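Local structure of glutamine synthetase (Streptomyces coelicolor, 4BAX) at residues Asp245-Lys259 / Leu330-Gln343. The protein belongs to the glutamine synthetase family, its chain pairing an N-terminal beta-grasp domain with a larger catalytic domain in a ten-chain assembly. Residues are numbered along the deposited sequence; the frame is centred on the assembly and turned at random.
Sequences DAIITAAESLGEGSK and LVDTCCTALEKAGQ
Leu338 lays its CD2 methyl over the flank of helix 244-253, 3.9 Å from Ala246 CB and 3.7 Å from Thr249 CB. Further along helix 244-253, the two helices come together over small residues: Ser253 CB meets Ala337 CB, and the CA atoms of Ala250 and Cys334 lie 5.0 Å apart. Ser253 OG, turned between its own backbone N and carbonyl carbon (chi1 78°), gives its hydrogen to a lone pair of Ala250 O in the carbonyl plane, while its CB faces Ala337. Cys334 SG fills in beside Leu254 CG, and the leucine continues to Leu330, CD2 to CD2 at 3.7 Å, with His263 touching both leucines. Thr333 rests CG2 on Ser253, while its OG1 bonds to His263 NE2 and the aliphatic part of Lys259 runs past Thr333 in the opposite direction. At the far end a Schellman motif at Gly342 turns the chain back, bringing Gln343 over the first turn of 245-259; the modelled 2.4 Å between Thr249 OG1 and Gln343 OE1 is too short to trust, though a hydrogen bond from the threonine is likely. With the axes of 245-253 and 330-341 8.5 Å apart and crossing at 129°, this is close helix-helix packing of the C-terminal helix 323-341 on helix 244-253, at the periphery of the glutamine synthetase catalytic domain.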
ATOM      1  N   ASP A 245      52.856 -38.295 -12.304  1.00 48.51           N
ATOM      2  CA  ASP A 245      53.747 -37.581 -13.213  1.00 48.96           C
ATOM      3  C   ASP A 245      52.935 -36.837 -14.279  1.00 47.34           C
ATOM      4  O   ASP A 245      53.248 -35.698 -14.643  1.00 47.32           O
ATOM      5  CB  ASP A 245      54.757 -38.542 -13.844  1.00 50.67           C
ATOM      6  CG  ASP A 245      55.961 -38.799 -12.935  1.00 51.84           C
ATOM      7  OD1 ASP A 245      56.177 -38.025 -11.969  1.00 51.96           O
ATOM      8  OD2 ASP A 245      56.704 -39.773 -13.199  1.00 52.37           O
ATOM      9  N   ALA A 246      51.882 -37.502 -14.749  1.00 45.57           N
ATOM     10  CA  ALA A 246      50.979 -36.920 -15.729  1.00 43.59           C
ATOM     11  C   ALA A 246      50.241 -35.717 -15.137  1.00 41.80           C
ATOM     12  O   ALA A 246      50.017 -34.722 -15.825  1.00 41.38           O
ATOM     13  CB  ALA A 246      49.991 -37.980 -16.227  1.00 43.23           C
ATOM     14  N   ILE A 247      49.909 -35.799 -13.851  1.00 40.91           N
ATOM     15  CA  ILE A 247      49.240 -34.705 -13.132  1.00 39.88           C
ATOM     16  C   ILE A 247      50.106 -33.457 -13.102  1.00 39.40           C
ATOM     17  O   ILE A 247      49.635 -32.362 -13.393  1.00 39.77           O
ATOM     18  CB  ILE A 247      48.905 -35.118 -11.672  1.00 43.82           C
ATOM     19  CG1 ILE A 247      47.860 -36.240 -11.622  1.00 43.67           C
ATOM     20  CG2 ILE A 247      48.438 -33.916 -10.858  1.00 43.65           C
ATOM     21  CD1 ILE A 247      46.438 -35.762 -11.469  1.00 43.27           C
ATOM     22  N   ILE A 248      51.387 -33.626 -12.786  1.00 38.62           N
ATOM     23  CA  ILE A 248      52.315 -32.502 -12.775  1.00 37.75           C
ATOM     24  C   ILE A 248      52.509 -31.915 -14.159  1.00 37.72           C
ATOM     25  O   ILE A 248      52.547 -30.697 -14.310  1.00 37.52           O
ATOM     26  CB  ILE A 248      53.679 -32.892 -12.154  1.00 37.45           C
ATOM     27  CG1 ILE A 248      53.462 -33.410 -10.732  1.00 37.02           C
ATOM     28  CG2 ILE A 248      54.627 -31.703 -12.109  1.00 37.33           C
ATOM     29  CD1 ILE A 248      52.640 -32.449  -9.862  1.00 36.63           C
ATOM     30  N   THR A 249      52.586 -32.771 -15.176  1.00 38.18           N
ATOM     31  CA  THR A 249      52.756 -32.295 -16.547  1.00 38.55           C
ATOM     32  C   THR A 249      51.569 -31.437 -16.977  1.00 38.92           C
ATOM     33  O   THR A 249      51.743 -30.343 -17.534  1.00 38.89           O
ATOM     34  CB  THR A 249      52.892 -33.484 -17.547  1.00 41.10           C
ATOM     35  OG1 THR A 249      53.885 -34.417 -17.089  1.00 41.50           O
ATOM     36  CG2 THR A 249      53.259 -32.993 -18.943  1.00 41.01           C
ATOM     37  N   ALA A 250      50.361 -31.909 -16.666  1.00 38.89           N
ATOM     38  CA  ALA A 250      49.167 -31.165 -17.010  1.00 38.15           C
ATOM     39  C   ALA A 250      49.171 -29.804 -16.305  1.00 37.55           C
ATOM     40  O   ALA A 250      49.036 -28.776 -16.975  1.00 37.45           O
ATOM     41  CB  ALA A 250      47.900 -31.978 -16.667  1.00 37.69           C
ATOM     42  N   ALA A 251      49.483 -29.782 -15.006  1.00 37.20           N
ATOM     43  CA  ALA A 251      49.518 -28.529 -14.241  1.00 37.12           C
ATOM     44  C   ALA A 251      50.595 -27.583 -14.746  1.00 39.04           C
ATOM     45  O   ALA A 251      50.372 -26.378 -14.830  1.00 39.50           O
ATOM     46  CB  ALA A 251      49.683 -28.794 -12.724  1.00 35.60           C
ATOM     47  N   GLU A 252      51.754 -28.120 -15.099  1.00 39.98           N
ATOM     48  CA  GLU A 252      52.809 -27.281 -15.651  1.00 40.58           C
ATOM     49  C   GLU A 252      52.478 -26.728 -17.054  1.00 39.76           C
ATOM     50  O   GLU A 252      52.795 -25.573 -17.367  1.00 40.08           O
ATOM     51  CB  GLU A 252      54.168 -28.002 -15.643  1.00 41.90           C
ATOM     52  CG  GLU A 252      54.629 -28.480 -14.278  1.00 42.64           C
ATOM     53  CD  GLU A 252      55.848 -27.748 -13.796  1.00 43.29           C
ATOM     54  OE1 GLU A 252      56.879 -27.859 -14.492  1.00 43.66           O
ATOM     55  OE2 GLU A 252      55.789 -27.079 -12.734  1.00 43.33           O
ATOM     56  N   SER A 253      51.787 -27.538 -17.860  1.00 38.19           N
ATOM     57  CA  SER A 253      51.441 -27.161 -19.233  1.00 37.18           C
ATOM     58  C   SER A 253      50.616 -25.880 -19.264  1.00 36.48           C
ATOM     59  O   SER A 253      50.741 -25.089 -20.198  1.00 36.69           O
ATOM     60  CB  SER A 253      50.664 -28.288 -19.930  1.00 36.52           C
ATOM     61  OG  SER A 253      49.312 -28.307 -19.517  1.00 36.48           O
ATOM     62  N   LEU A 254      49.792 -25.680 -18.235  1.00 35.66           N
ATOM     63  CA  LEU A 254      48.926 -24.504 -18.129  1.00 34.77           C
ATOM     64  C   LEU A 254      49.710 -23.221 -17.833  1.00 35.35           C
ATOM     65  O   LEU A 254      49.197 -22.097 -18.026  1.00 35.43           O
ATOM     66  CB  LEU A 254      47.812 -24.736 -17.094  1.00 33.07           C
ATOM     67  CG  LEU A 254      46.797 -25.820 -17.468  1.00 31.59           C
ATOM     68  CD1 LEU A 254      46.009 -26.358 -16.271  1.00 30.75           C
ATOM     69  CD2 LEU A 254      45.849 -25.242 -18.531  1.00 30.93           C
ATOM     70  N   GLY A 255      50.935 -23.384 -17.341  1.00 35.41           N
ATOM     71  CA  GLY A 255      51.749 -22.227 -17.024  1.00 35.76           C
ATOM     72  C   GLY A 255      52.718 -21.795 -18.104  1.00 36.14           C
ATOM     73  O   GLY A 255      53.396 -20.761 -17.961  1.00 35.77           O
ATOM     74  N   GLU A 256      52.783 -22.567 -19.188  1.00 36.46           N
ATOM     75  CA  GLU A 256      53.769 -22.312 -20.236  1.00 36.99           C
ATOM     76  C   GLU A 256      53.332 -21.285 -21.285  1.00 35.68           C
ATOM     77  O   GLU A 256      52.148 -21.169 -21.605  1.00 34.52           O
ATOM     78  CB  GLU A 256      54.141 -23.634 -20.934  1.00 38.90           C
ATOM     79  CG  GLU A 256      55.026 -24.538 -20.059  1.00 40.93           C
ATOM     80  CD  GLU A 256      55.280 -25.914 -20.668  1.00 42.87           C
ATOM     81  OE1 GLU A 256      54.823 -26.152 -21.806  1.00 43.48           O
ATOM     82  OE2 GLU A 256      55.935 -26.755 -20.006  1.00 43.53           O
ATOM     83  N   GLY A 257      54.302 -20.508 -21.766  1.00 36.20           N
ATOM     84  CA  GLY A 257      54.102 -19.631 -22.908  1.00 36.94           C
ATOM     85  C   GLY A 257      52.970 -18.645 -22.757  1.00 37.66           C
ATOM     86  O   GLY A 257      52.900 -17.892 -21.784  1.00 38.40           O
ATOM     87  N   SER A 258      52.068 -18.664 -23.729  1.00 37.50           N
ATOM     88  CA  SER A 258      50.943 -17.765 -23.733  1.00 37.01           C
ATOM     89  C   SER A 258      49.665 -18.448 -23.226  1.00 37.11           C
ATOM     90  O   SER A 258      48.581 -17.845 -23.243  1.00 37.02           O
ATOM     91  CB  SER A 258      50.721 -17.231 -25.146  1.00 36.87           C
ATOM     92  OG  SER A 258      50.442 -18.309 -26.027  1.00 36.99           O
ATOM     93  N   LYS A 259      49.800 -19.684 -22.738  1.00 37.26           N
ATOM     94  CA  LYS A 259      48.644 -20.481 -22.301  1.00 37.00           C
ATOM     95  C   LYS A 259      47.837 -19.833 -21.164  1.00 36.77           C
ATOM     96  O   LYS A 259      46.608 -19.933 -21.141  1.00 37.11           O
ATOM     97  CB  LYS A 259      49.071 -21.901 -21.900  1.00 36.82           C
ATOM     98  CG  LYS A 259      49.782 -22.671 -23.004  1.00 36.80           C
ATOM     99  CD  LYS A 259      48.932 -22.866 -24.245  1.00 36.39           C
ATOM    100  CE  LYS A 259      49.676 -23.733 -25.251  1.00 35.79           C
ATOM    101  NZ  LYS A 259      49.229 -23.444 -26.620  1.00 35.36           N
ATOM    102  N   LEU A 330      41.447 -26.721 -22.450  1.00 30.99           N
ATOM    103  CA  LEU A 330      42.126 -27.611 -21.517  1.00 31.66           C
ATOM    104  C   LEU A 330      42.636 -28.854 -22.238  1.00 31.96           C
ATOM    105  O   LEU A 330      43.753 -29.299 -21.987  1.00 31.95           O
ATOM    106  CB  LEU A 330      41.204 -27.994 -20.365  1.00 31.55           C
ATOM    107  CG  LEU A 330      41.144 -26.890 -19.313  1.00 31.54           C
ATOM    108  CD1 LEU A 330      40.017 -27.138 -18.299  1.00 31.36           C
ATOM    109  CD2 LEU A 330      42.515 -26.754 -18.625  1.00 31.57           C
ATOM    110  N   VAL A 331      41.824 -29.410 -23.130  1.00 32.50           N
ATOM    111  CA  VAL A 331      42.256 -30.562 -23.913  1.00 33.20           C
ATOM    112  C   VAL A 331      43.418 -30.197 -24.833  1.00 34.73           C
ATOM    113  O   VAL A 331      44.415 -30.917 -24.894  1.00 35.51           O
ATOM    114  CB  VAL A 331      41.112 -31.123 -24.747  1.00 32.41           C
ATOM    115  CG1 VAL A 331      41.633 -32.013 -25.846  1.00 32.14           C
ATOM    116  CG2 VAL A 331      40.138 -31.871 -23.846  1.00 32.43           C
ATOM    117  N   ASP A 332      43.325 -29.059 -25.510  1.00 35.13           N
ATOM    118  CA  ASP A 332      44.380 -28.690 -26.440  1.00 35.60           C
ATOM    119  C   ASP A 332      45.676 -28.543 -25.667  1.00 34.52           C
ATOM    120  O   ASP A 332      46.675 -29.182 -25.985  1.00 34.60           O
ATOM    121  CB  ASP A 332      44.062 -27.370 -27.152  1.00 36.83           C
ATOM    122  CG  ASP A 332      44.907 -27.166 -28.412  1.00 38.08           C
ATOM    123  OD1 ASP A 332      46.064 -27.619 -28.442  1.00 38.90           O
ATOM    124  OD2 ASP A 332      44.405 -26.581 -29.393  1.00 38.29           O
ATOM    125  N   THR A 333      45.642 -27.740 -24.619  1.00 33.63           N
ATOM    126  CA  THR A 333      46.867 -27.464 -23.901  1.00 33.60           C
ATOM    127  C   THR A 333      47.435 -28.685 -23.183  1.00 33.69           C
ATOM    128  O   THR A 333      48.554 -29.120 -23.470  1.00 33.54           O
ATOM    129  CB  THR A 333      46.663 -26.281 -22.913  1.00 30.01           C
ATOM    130  OG1 THR A 333      46.327 -25.085 -23.638  1.00 29.70           O
ATOM    131  CG2 THR A 333      47.899 -26.058 -22.032  1.00 30.05           C
ATOM    132  N   CYS A 334      46.630 -29.299 -22.328  1.00 34.17           N
ATOM    133  CA  CYS A 334      47.115 -30.386 -21.489  1.00 34.88           C
ATOM    134  C   CYS A 334      47.445 -31.675 -22.244  1.00 34.84           C
ATOM    135  O   CYS A 334      48.546 -32.219 -22.092  1.00 34.28           O
ATOM    136  CB  CYS A 334      46.113 -30.675 -20.364  1.00 35.03           C
ATOM    137  SG  CYS A 334      45.798 -29.277 -19.269  1.00 50.06           S
ATOM    138  N   CYS A 335      46.508 -32.123 -23.085  1.00 35.11           N
ATOM    139  CA  CYS A 335      46.656 -33.389 -23.809  1.00 35.21           C
ATOM    140  C   CYS A 335      47.825 -33.345 -24.786  1.00 36.03           C
ATOM    141  O   CYS A 335      48.520 -34.341 -25.004  1.00 36.34           O
ATOM    142  CB  CYS A 335      45.366 -33.748 -24.556  1.00 34.47           C
ATOM    143  SG  CYS A 335      43.979 -34.268 -23.538  1.00 38.87           S
ATOM    144  N   THR A 336      48.046 -32.167 -25.361  1.00 36.35           N
ATOM    145  CA  THR A 336      49.165 -31.968 -26.263  1.00 36.80           C
ATOM    146  C   THR A 336      50.472 -32.091 -25.494  1.00 37.99           C
ATOM    147  O   THR A 336      51.388 -32.797 -25.915  1.00 39.04           O
ATOM    148  CB  THR A 336      49.101 -30.588 -26.936  1.00 36.01           C
ATOM    149  OG1 THR A 336      48.055 -30.591 -27.918  1.00 35.85           O
ATOM    150  CG2 THR A 336      50.413 -30.243 -27.598  1.00 35.62           C
ATOM    151  N   ALA A 337      50.534 -31.442 -24.336  1.00 37.76           N
ATOM    152  CA  ALA A 337      51.733 -31.510 -23.531  1.00 37.78           C
ATOM    153  C   ALA A 337      51.975 -32.931 -23.041  1.00 38.66           C
ATOM    154  O   ALA A 337      53.124 -33.372 -23.019  1.00 38.95           O
ATOM    155  CB  ALA A 337      51.649 -30.547 -22.372  1.00 37.20           C
ATOM    156  N   LEU A 338      50.910 -33.661 -22.714  1.00 39.42           N
ATOM    157  CA  LEU A 338      51.031 -35.061 -22.259  1.00 40.85           C
ATOM    158  C   LEU A 338      51.492 -35.998 -23.378  1.00 42.07           C
ATOM    159  O   LEU A 338      52.221 -36.971 -23.151  1.00 41.63           O
ATOM    160  CB  LEU A 338      49.721 -35.557 -21.624  1.00 40.47           C
ATOM    161  CG  LEU A 338      49.324 -34.890 -20.300  1.00 40.06           C
ATOM    162  CD1 LEU A 338      47.834 -35.064 -19.992  1.00 39.66           C
ATOM    163  CD2 LEU A 338      50.189 -35.453 -19.171  1.00 40.07           C
ATOM    164  N   GLU A 339      51.063 -35.679 -24.589  1.00 43.67           N
ATOM    165  CA  GLU A 339      51.475 -36.431 -25.750  1.00 45.50           C
ATOM    166  C   GLU A 339      52.986 -36.278 -25.935  1.00 47.02           C
ATOM    167  O   GLU A 339      53.704 -37.279 -26.082  1.00 46.84           O
ATOM    168  CB  GLU A 339      50.725 -35.955 -27.000  1.00 45.80           C
ATOM    169  CG  GLU A 339      50.666 -36.956 -28.146  1.00 46.47           C
ATOM    170  CD  GLU A 339      49.679 -36.555 -29.240  1.00 46.93           C
ATOM    171  OE1 GLU A 339      49.988 -35.586 -29.968  1.00 47.24           O
ATOM    172  OE2 GLU A 339      48.620 -37.209 -29.398  1.00 46.93           O
ATOM    173  N   LYS A 340      53.476 -35.049 -25.824  1.00 48.36           N
ATOM    174  CA  LYS A 340      54.893 -34.777 -25.958  1.00 49.89           C
ATOM    175  C   LYS A 340      55.685 -35.494 -24.878  1.00 51.07           C
ATOM    176  O   LYS A 340      56.731 -36.077 -25.157  1.00 52.17           O
ATOM    177  CB  LYS A 340      55.158 -33.278 -25.883  1.00 50.59           C
ATOM    178  CG  LYS A 340      54.576 -32.538 -27.071  1.00 51.40           C
ATOM    179  CD  LYS A 340      54.837 -31.039 -26.979  1.00 52.05           C
ATOM    180  CE  LYS A 340      54.268 -30.306 -28.197  1.00 52.20           C
ATOM    181  NZ  LYS A 340      55.025 -30.638 -29.445  1.00 52.60           N
ATOM    182  N   ALA A 341      55.148 -35.505 -23.666  1.00 50.86           N
ATOM    183  CA  ALA A 341      55.818 -36.142 -22.529  1.00 50.58           C
ATOM    184  C   ALA A 341      55.729 -37.677 -22.573  1.00 50.53           C
ATOM    185  O   ALA A 341      56.421 -38.364 -21.820  1.00 50.11           O
ATOM    186  CB  ALA A 341      55.240 -35.614 -21.216  1.00 50.19           C
ATOM    187  N   GLY A 342      54.891 -38.215 -23.458  1.00 50.85           N
ATOM    188  CA  GLY A 342      54.754 -39.659 -23.545  1.00 51.15           C
ATOM    189  C   GLY A 342      53.832 -40.198 -22.469  1.00 51.37           C
ATOM    190  O   GLY A 342      53.722 -41.412 -22.271  1.00 52.01           O
ATOM    191  N   GLN A 343      53.169 -39.293 -21.757  1.00 50.45           N
ATOM    192  CA  GLN A 343      52.319 -39.694 -20.654  1.00 49.37           C
ATOM    193  C   GLN A 343      50.868 -39.828 -21.101  1.00 48.23           C
ATOM    194  O   GLN A 343      49.982 -39.110 -20.635  1.00 47.67           O
ATOM    195  CB  GLN A 343      52.466 -38.695 -19.515  1.00 49.48           C
ATOM    196  CG  GLN A 343      53.838 -38.760 -18.869  1.00 50.02           C
ATOM    197  CD  GLN A 343      54.176 -37.500 -18.111  1.00 50.65           C
ATOM    198  OE1 GLN A 343      53.561 -36.451 -18.317  1.00 51.02           O
ATOM    199  NE2 GLN A 343      55.161 -37.590 -17.226  1.00 50.79           N
TER
HETATM  200  O   HOH W   1      46.067 -24.476 -25.978  1.00 47.58           O